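Local atomic coordinates of ATP-dependent Clp protease adapter protein CLPS1, chloroplastic (Arabidopsis thaliana, PDB entry 7D34), a protein that acts as a small adapter that modulates the plastid ClpC chaperone and probably helps select substrates for the chloroplast Clp protease, recognising N-degron peptides. Residues 13-18 against 69-74; 25-30 against 63-68. All blocks are in the same frame, centred on the assembly; numbering follows the deposited sequence.

Contact 1: 13-18 against 69-74; sequences NFNKRE and NGLLSS. With ALA (alanine), chain E; PHE (phenylalanine), chain D.
Gly-70 offers its carbonyl oxygen to the side-chain amide of Asn-15. The bond from Asn-15 ND2 to Gly-70 O is 2.9 Å long and fairly straight (N-H...O 162°); the acceptor lies close to the plane of the amide, whereas the donor stands well above the carbonyl plane. Glycine suits this position, the C-prime residue of the Schellman motif ending helix 56-68, because at its positive phi (100°) a CB would jam against the carbonyl O of the residue before. Leu-71 follows, its CD2 resting 3.4 Å from Asn-15 ND2 while its side chain also packs on Leu-66, Val-23 and Leu-9; leucine suits these apolar neighbours. From Leu-72 onward the chain pairs with strand 5-10, Leu-72 bonding His-10 through the backbone.

Asn-15 has CG beside its backbone N (chi1 -68°), which sends the amide toward Gly-70 while the main chain serves the bound peptide. Asn-15 O accepts a hydrogen bond from the alanine N at 2.8 Å, and Arg-17 N donates to the alanine O at 3.1 Å. Asn-15 ND2 also donates to Asp-12 OD2, its strongest polar partner, so a short side chain with two N-H groups serves two acceptors. A leucine in place of Asn-15 would probably leave Gly-70 O and Asp-12 OD2 without this shared donor and let the peptide-binding loop shift. The chemistry implies that a first-shell residue, whose backbone holds the peptide, is itself anchored by its side chain, tying the pocket loop to the end of helix 56-68.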
ATOM      1  N   ASN A  13      15.570  -7.456  -0.524  1.00 31.86           N
ATOM      2  CA  ASN A  13      16.276  -8.097  -1.633  1.00 32.94           C
ATOM      3  C   ASN A  13      16.772  -9.497  -1.268  1.00 29.96           C
ATOM      4  O   ASN A  13      17.786  -9.959  -1.793  1.00 31.92           O
ATOM      5  CB  ASN A  13      17.465  -7.240  -2.094  1.00 36.53           C
ATOM      6  CG  ASN A  13      17.061  -5.812  -2.398  1.00 40.53           C
ATOM      7  OD1 ASN A  13      16.020  -5.574  -3.007  1.00 42.47           O
ATOM      8  ND2 ASN A  13      17.901  -4.848  -2.002  1.00 39.69           N
ATOM      9  N   PHE A  14      16.075 -10.180  -0.375  1.00 28.12           N
ATOM     10  CA  PHE A  14      16.461 -11.512   0.075  1.00 32.01           C
ATOM     11  C   PHE A  14      15.380 -12.558  -0.145  1.00 29.28           C
ATOM     12  O   PHE A  14      15.685 -13.676  -0.574  1.00 31.09           O
ATOM     13  CB  PHE A  14      16.844 -11.474   1.560  1.00 34.84           C
ATOM     14  CG  PHE A  14      18.049 -10.634   1.842  1.00 32.39           C
ATOM     15  CD1 PHE A  14      19.317 -11.191   1.818  1.00 35.18           C
ATOM     16  CD2 PHE A  14      17.921  -9.281   2.104  1.00 34.22           C
ATOM     17  CE1 PHE A  14      20.429 -10.416   2.058  1.00 37.33           C
ATOM     18  CE2 PHE A  14      19.033  -8.504   2.349  1.00 35.37           C
ATOM     19  CZ  PHE A  14      20.282  -9.079   2.318  1.00 33.18           C
ATOM     20  N   ASN A  15      14.130 -12.240   0.163  1.00 30.31           N
ATOM     21  CA  ASN A  15      13.043 -13.199   0.084  1.00 29.28           C
ATOM     22  C   ASN A  15      12.517 -13.363  -1.336  1.00 30.27           C
ATOM     23  O   ASN A  15      12.483 -12.415  -2.129  1.00 25.48           O
ATOM     24  CB  ASN A  15      11.902 -12.748   0.992  1.00 30.64           C
ATOM     25  CG  ASN A  15      12.261 -12.832   2.453  1.00 31.24           C
ATOM     26  OD1 ASN A  15      12.501 -13.923   2.996  1.00 25.10           O
ATOM     27  ND2 ASN A  15      12.361 -11.671   3.093  1.00 33.27           N
ATOM     28  N   LYS A  16      12.087 -14.583  -1.641  1.00 29.93           N
ATOM     29  CA  LYS A  16      11.555 -14.889  -2.954  1.00 31.89           C
ATOM     30  C   LYS A  16      10.078 -14.505  -3.002  1.00 28.37           C
ATOM     31  O   LYS A  16       9.377 -14.539  -1.985  1.00 24.16           O
ATOM     32  CB  LYS A  16      11.703 -16.382  -3.251  1.00 30.49           C
ATOM     33  CG  LYS A  16      13.133 -16.937  -3.223  1.00 37.70           C
ATOM     34  CD  LYS A  16      13.768 -16.931  -1.819  1.00 44.32           C
ATOM     35  CE  LYS A  16      13.001 -17.743  -0.758  1.00 45.02           C
ATOM     36  NZ  LYS A  16      13.303 -17.196   0.577  1.00 40.83           N
ATOM     37  N   ARG A  17       9.598 -14.137  -4.197  1.00 27.02           N
ATOM     38  CA  ARG A  17       8.206 -13.709  -4.298  1.00 26.56           C
ATOM     39  C   ARG A  17       7.259 -14.742  -3.702  1.00 27.36           C
ATOM     40  O   ARG A  17       6.353 -14.394  -2.950  1.00 23.05           O
ATOM     41  CB  ARG A  17       7.814 -13.419  -5.747  1.00 24.77           C
ATOM     42  CG  ARG A  17       8.657 -12.353  -6.454  1.00 26.63           C
ATOM     43  CD  ARG A  17       8.396 -12.426  -7.947  1.00 28.48           C
ATOM     44  NE  ARG A  17       7.151 -11.712  -8.272  1.00 26.83           N
ATOM     45  CZ  ARG A  17       7.004 -10.390  -8.247  1.00 28.46           C
ATOM     46  NH1 ARG A  17       5.826  -9.851  -8.539  1.00 29.61           N
ATOM     47  NH2 ARG A  17       8.035  -9.619  -7.908  1.00 28.27           N
ATOM     48  N   GLU A  18       7.475 -16.020  -4.001  1.00 25.07           N
ATOM     49  CA  GLU A  18       6.559 -17.057  -3.539  1.00 25.20           C
ATOM     50  C   GLU A  18       6.634 -17.195  -2.028  1.00 23.10           C
ATOM     51  O   GLU A  18       5.613 -17.410  -1.374  1.00 21.68           O
ATOM     52  CB  GLU A  18       6.841 -18.424  -4.191  1.00 27.95           C
ATOM     53  CG  GLU A  18       5.828 -19.468  -3.705  1.00 32.59           C
ATOM     54  CD  GLU A  18       6.027 -20.857  -4.296  1.00 38.06           C
ATOM     55  OE1 GLU A  18       7.150 -21.139  -4.781  1.00 35.52           O
ATOM     56  OE2 GLU A  18       5.048 -21.643  -4.298  1.00 37.38           O
ATOM     57  N   ASN A  69       9.440 -14.426  10.485  1.00 26.00           N
ATOM     58  CA  ASN A  69       9.505 -15.257   9.294  1.00 27.33           C
ATOM     59  C   ASN A  69      10.392 -14.649   8.216  1.00 27.10           C
ATOM     60  O   ASN A  69      10.380 -15.134   7.087  1.00 23.29           O
ATOM     61  CB  ASN A  69       8.094 -15.496   8.751  1.00 29.70           C
ATOM     62  CG  ASN A  69       7.339 -16.576   9.515  1.00 29.39           C
ATOM     63  OD1 ASN A  69       7.512 -17.761   9.268  1.00 31.71           O
ATOM     64  ND2 ASN A  69       6.563 -16.160  10.507  1.00 24.86           N
ATOM     65  N   GLY A  70      11.127 -13.583   8.529  1.00 28.44           N
ATOM     66  CA  GLY A  70      12.157 -13.055   7.653  1.00 31.66           C
ATOM     67  C   GLY A  70      11.795 -11.842   6.821  1.00 27.77           C
ATOM     68  O   GLY A  70      12.623 -11.408   6.009  1.00 29.22           O
ATOM     69  N   LEU A  71      10.625 -11.248   7.027  1.00 24.87           N
ATOM     70  CA  LEU A  71      10.199 -10.096   6.241  1.00 26.24           C
ATOM     71  C   LEU A  71      10.465  -8.787   6.988  1.00 28.90           C
ATOM     72  O   LEU A  71      10.725  -8.773   8.191  1.00 28.43           O
ATOM     73  CB  LEU A  71       8.710 -10.180   5.876  1.00 22.88           C
ATOM     74  CG  LEU A  71       8.256 -11.529   5.306  1.00 24.02           C
ATOM     75  CD1 LEU A  71       6.807 -11.452   4.834  1.00 20.41           C
ATOM     76  CD2 LEU A  71       9.175 -12.044   4.223  1.00 28.11           C
ATOM     77  N   LEU A  72      10.477  -7.685   6.234  1.00 27.00           N
ATOM     78  CA  LEU A  72      10.622  -6.337   6.785  1.00 24.99           C
ATOM     79  C   LEU A  72       9.232  -5.728   6.973  1.00 20.56           C
ATOM     80  O   LEU A  72       8.469  -5.621   6.000  1.00 21.14           O
ATOM     81  CB  LEU A  72      11.463  -5.445   5.876  1.00 25.32           C
ATOM     82  CG  LEU A  72      12.913  -5.868   5.668  1.00 24.84           C
ATOM     83  CD1 LEU A  72      13.595  -4.955   4.690  1.00 26.27           C
ATOM     84  CD2 LEU A  72      13.638  -5.823   7.002  1.00 22.53           C
ATOM     85  N   SER A  73       8.872  -5.412   8.224  1.00 23.73           N
ATOM     86  CA  SER A  73       7.538  -4.926   8.560  1.00 29.16           C
ATOM     87  C   SER A  73       7.599  -3.812   9.602  1.00 26.05           C
ATOM     88  O   SER A  73       8.483  -3.787  10.463  1.00 27.32           O
ATOM     89  CB  SER A  73       6.674  -6.108   9.057  1.00 27.22           C
ATOM     90  OG  SER A  73       5.385  -5.689   9.460  1.00 30.90           O
ATOM     91  N   SER A  74       6.663  -2.873   9.486  1.00 27.70           N
ATOM     92  CA  SER A  74       6.495  -1.786  10.443  1.00 25.31           C
ATOM     93  C   SER A  74       5.019  -1.668  10.809  1.00 26.47           C
ATOM     94  O   SER A  74       4.144  -2.164  10.096  1.00 24.50           O
ATOM     95  CB  SER A  74       7.039  -0.462   9.872  1.00 25.56           C
ATOM     96  OG  SER A  74       6.471  -0.215   8.599  1.00 29.61           O
TER
HETATM   97  N   ALA E 203      13.040 -11.320  -4.675  1.00 37.44           N
HETATM   98  CA  ALA E 203      13.795 -12.071  -5.685  1.00 33.79           C
HETATM   99  C   ALA E 203      12.951 -13.031  -6.543  1.00 37.91           C
HETATM  100  O   ALA E 203      11.854 -13.455  -6.156  1.00 37.66           O
HETATM  101  CB  ALA E 203      14.926 -12.855  -4.996  1.00 27.09           C
HETATM  102  N   PHE D 202      11.787  -7.951  -3.977  1.00 44.22           N
HETATM  103  CA  PHE D 202      11.810  -9.428  -3.757  1.00 41.16           C
HETATM  104  C   PHE D 202      12.460 -10.147  -4.943  1.00 38.68           C
HETATM  105  O   PHE D 202      12.422  -9.652  -6.077  1.00 42.17           O
HETATM  106  CB  PHE D 202      10.384  -9.948  -3.525  1.00 35.59           C
HETATM  107  CG  PHE D 202       9.626  -9.207  -2.443  1.00 31.36           C
HETATM  108  CD1 PHE D 202      10.126  -9.131  -1.148  1.00 34.15           C
HETATM  109  CD2 PHE D 202       8.410  -8.594  -2.718  1.00 27.09           C
HETATM  110  CE1 PHE D 202       9.427  -8.449  -0.147  1.00 32.55           C
HETATM  111  CE2 PHE D 202       7.707  -7.917  -1.724  1.00 23.32           C
HETATM  112  CZ  PHE D 202       8.217  -7.848  -0.436  1.00 25.39           C

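Contact 2: 25-30 against 63-68; sequences MKVIPG and CMQLRG
Val-27 and Leu-66 form the tight part of this helix-to-helix contact, with Val-27 CG2 only 3.4 Å from Leu-66 CD2, closer than carbon atoms usually pack. With chi1 at -60°, Val-27 carries CG2 between its backbone N and carbonyl carbon and CG1 beside the N; the two branches thus divide the work, CG2 meeting the leucine and CG1 lying 3.8 Å from Gln-65 CB. Leucine fits on the buried side, since it also packs on Val-23 and Leu-24 of helix 17-27, while a beta-branched valine, with two methyls next to the backbone, can meet both helix 56-68 residues from the last turn of helix 17-27.

Gln-65 makes the looser, partly exposed margin. Its side chain runs past Val-27 in the opposite direction, extended beyond CG, and brings Gln-65 OE1 to 3.5 Å from Val-27 O. Both are acceptors, and what holds the amide oxygen is a hydrogen bond with His-62 ND1, one turn back in the same helix. Glutamine suits such a border: its methylene carbon shields the valine while its polar end stays with its own helix. With no donor matched to an acceptor across the pair, the two segments are joined by side-chain fit.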
ATOM      1  N   MET A  25       0.168 -15.581   3.951  1.00 27.06           N
ATOM      2  CA  MET A  25      -0.937 -16.499   4.181  1.00 32.05           C
ATOM      3  C   MET A  25      -0.843 -17.172   5.539  1.00 32.46           C
ATOM      4  O   MET A  25      -1.863 -17.409   6.193  1.00 30.84           O
ATOM      5  CB  MET A  25      -0.960 -17.587   3.108  1.00 34.45           C
ATOM      6  CG  MET A  25      -1.015 -17.146   1.682  1.00 40.51           C
ATOM      7  SD  MET A  25      -2.697 -17.042   1.148  1.00 42.19           S
ATOM      8  CE  MET A  25      -3.173 -18.743   1.150  1.00 42.69           C
ATOM      9  N   LYS A  26       0.374 -17.462   5.984  1.00 29.45           N
ATOM     10  CA  LYS A  26       0.553 -18.163   7.247  1.00 28.84           C
ATOM     11  C   LYS A  26       0.072 -17.336   8.428  1.00 30.36           C
ATOM     12  O   LYS A  26      -0.728 -17.810   9.243  1.00 29.28           O
ATOM     13  CB  LYS A  26       2.024 -18.539   7.443  1.00 31.83           C
ATOM     14  CG  LYS A  26       2.238 -19.351   8.730  1.00 31.52           C
ATOM     15  CD  LYS A  26       3.545 -20.165   8.775  1.00 38.93           C
ATOM     16  CE  LYS A  26       4.743 -19.277   9.087  1.00 37.88           C
ATOM     17  NZ  LYS A  26       6.039 -19.973   8.756  1.00 40.34           N
ATOM     18  N   VAL A  27       0.553 -16.095   8.543  1.00 33.74           N
ATOM     19  CA  VAL A  27       0.389 -15.341   9.783  1.00 35.88           C
ATOM     20  C   VAL A  27      -0.789 -14.380   9.835  1.00 33.43           C
ATOM     21  O   VAL A  27      -1.229 -14.038  10.945  1.00 32.12           O
ATOM     22  CB  VAL A  27       1.683 -14.584  10.140  1.00 36.95           C
ATOM     23  CG1 VAL A  27       2.819 -15.596  10.305  1.00 39.28           C
ATOM     24  CG2 VAL A  27       2.073 -13.542   9.107  1.00 37.14           C
ATOM     25  N   ILE A  28      -1.271 -13.892   8.699  1.00 32.79           N
ATOM     26  CA  ILE A  28      -2.281 -12.834   8.671  1.00 26.38           C
ATOM     27  C   ILE A  28      -3.654 -13.489   8.624  1.00 28.81           C
ATOM     28  O   ILE A  28      -3.954 -14.209   7.659  1.00 31.31           O
ATOM     29  CB  ILE A  28      -2.088 -11.892   7.478  1.00 28.51           C
ATOM     30  CG1 ILE A  28      -0.697 -11.263   7.517  1.00 25.11           C
ATOM     31  CG2 ILE A  28      -3.158 -10.800   7.464  1.00 24.49           C
ATOM     32  CD1 ILE A  28      -0.450 -10.421   8.765  1.00 28.06           C
ATOM     33  N   PRO A  29      -4.510 -13.271   9.626  1.00 33.75           N
ATOM     34  CA  PRO A  29      -5.862 -13.837   9.582  1.00 36.51           C
ATOM     35  C   PRO A  29      -6.651 -13.353   8.372  1.00 32.62           C
ATOM     36  O   PRO A  29      -6.581 -12.182   7.985  1.00 35.60           O
ATOM     37  CB  PRO A  29      -6.492 -13.348  10.892  1.00 39.65           C
ATOM     38  CG  PRO A  29      -5.321 -12.975  11.796  1.00 39.06           C
ATOM     39  CD  PRO A  29      -4.260 -12.499  10.861  1.00 33.77           C
ATOM     40  N   GLY A  30      -7.386 -14.288   7.762  1.00 35.39           N
ATOM     41  CA  GLY A  30      -8.286 -14.002   6.666  1.00 37.70           C
ATOM     42  C   GLY A  30      -7.625 -13.836   5.323  1.00 35.03           C
ATOM     43  O   GLY A  30      -8.289 -13.410   4.377  1.00 30.38           O
ATOM     44  N   CYS A  63       3.103  -7.738  12.783  1.00 28.49           N
ATOM     45  CA  CYS A  63       4.410  -7.228  12.366  1.00 28.58           C
ATOM     46  C   CYS A  63       5.527  -8.125  12.879  1.00 29.15           C
ATOM     47  O   CYS A  63       6.467  -8.442  12.142  1.00 30.02           O
ATOM     48  CB  CYS A  63       4.603  -5.777  12.841  1.00 30.33           C
ATOM     49  SG  CYS A  63       6.279  -5.031  12.619  1.00 33.04           S
ATOM     50  N   MET A  64       5.407  -8.587  14.127  1.00 33.59           N
ATOM     51  CA  MET A  64       6.413  -9.459  14.726  1.00 36.13           C
ATOM     52  C   MET A  64       6.416 -10.827  14.051  1.00 35.82           C
ATOM     53  O   MET A  64       7.480 -11.404  13.798  1.00 37.35           O
ATOM     54  CB  MET A  64       6.175  -9.533  16.235  1.00 38.97           C
ATOM     55  CG  MET A  64       6.280  -8.153  16.887  1.00 44.49           C
ATOM     56  SD  MET A  64       7.959  -7.612  17.231  1.00 49.71           S
ATOM     57  CE  MET A  64       8.463  -7.093  15.615  1.00 50.65           C
ATOM     58  N   GLN A  65       5.233 -11.361  13.757  1.00 30.54           N
ATOM     59  CA  GLN A  65       5.139 -12.644  13.076  1.00 31.93           C
ATOM     60  C   GLN A  65       5.800 -12.572  11.709  1.00 32.32           C
ATOM     61  O   GLN A  65       6.572 -13.464  11.344  1.00 29.37           O
ATOM     62  CB  GLN A  65       3.668 -13.042  12.968  1.00 36.44           C
ATOM     63  CG  GLN A  65       3.098 -13.605  14.274  1.00 38.03           C
ATOM     64  CD  GLN A  65       1.580 -13.537  14.303  1.00 40.10           C
ATOM     65  OE1 GLN A  65       0.960 -12.897  13.439  1.00 36.93           O
ATOM     66  NE2 GLN A  65       0.966 -14.207  15.290  1.00 41.60           N
ATOM     67  N   LEU A  66       5.579 -11.473  10.980  1.00 30.66           N
ATOM     68  CA  LEU A  66       6.257 -11.254   9.705  1.00 27.21           C
ATOM     69  C   LEU A  66       7.776 -11.223   9.880  1.00 24.26           C
ATOM     70  O   LEU A  66       8.517 -11.944   9.193  1.00 28.78           O
ATOM     71  CB  LEU A  66       5.756  -9.954   9.057  1.00 23.21           C
ATOM     72  CG  LEU A  66       4.272  -9.903   8.667  1.00 24.39           C
ATOM     73  CD1 LEU A  66       3.947  -8.550   8.062  1.00 27.77           C
ATOM     74  CD2 LEU A  66       3.910 -11.046   7.738  1.00 31.20           C
ATOM     75  N   ARG A  67       8.258 -10.346  10.769  1.00 21.12           N
ATOM     76  CA  ARG A  67       9.688 -10.218  11.014  1.00 23.71           C
ATOM     77  C   ARG A  67      10.313 -11.547  11.390  1.00 23.33           C
ATOM     78  O   ARG A  67      11.419 -11.868  10.937  1.00 24.30           O
ATOM     79  CB  ARG A  67       9.924  -9.201  12.123  1.00 23.91           C
ATOM     80  CG  ARG A  67       9.416  -7.782  11.831  1.00 24.10           C
ATOM     81  CD  ARG A  67       9.947  -6.802  12.849  1.00 22.58           C
ATOM     82  NE  ARG A  67       9.673  -5.407  12.487  1.00 24.01           N
ATOM     83  CZ  ARG A  67       9.501  -4.431  13.377  1.00 30.99           C
ATOM     84  NH1 ARG A  67       9.273  -3.190  12.976  1.00 30.78           N
ATOM     85  NH2 ARG A  67       9.549  -4.701  14.677  1.00 31.64           N
ATOM     86  N   GLY A  68       9.625 -12.335  12.223  1.00 26.58           N
ATOM     87  CA  GLY A  68      10.189 -13.604  12.644  1.00 27.18           C
ATOM     88  C   GLY A  68      10.274 -14.596  11.501  1.00 29.81           C
ATOM     89  O   GLY A  68      11.102 -15.511  11.519  1.00 31.89           O
TER

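In the fold
From the N terminus of this ClpS-family domain, part of a longer chloroplast protein, strand 5-10 runs into the pocket loop and then helix 17-27. The 13-18 segment leads into that helix, and 25-30 leaves it at the far end, so both contacts draw on it. The chain continues through helix 33-46 and strand 48-54 to helix 56-68, where contact 2 closes the shorter loop. Just beyond, at the turn into strand 72-77, contact 1 closes a longer one that encloses it. Probable hydrogen bonds, Lys-26 NZ to Asn-69 OD1 and Arg-67 NH1 to Ser-73 O, couple the contacts. Together they tie two helices to each other and to the peptide-binding loop, beside an edge strand of the sheet.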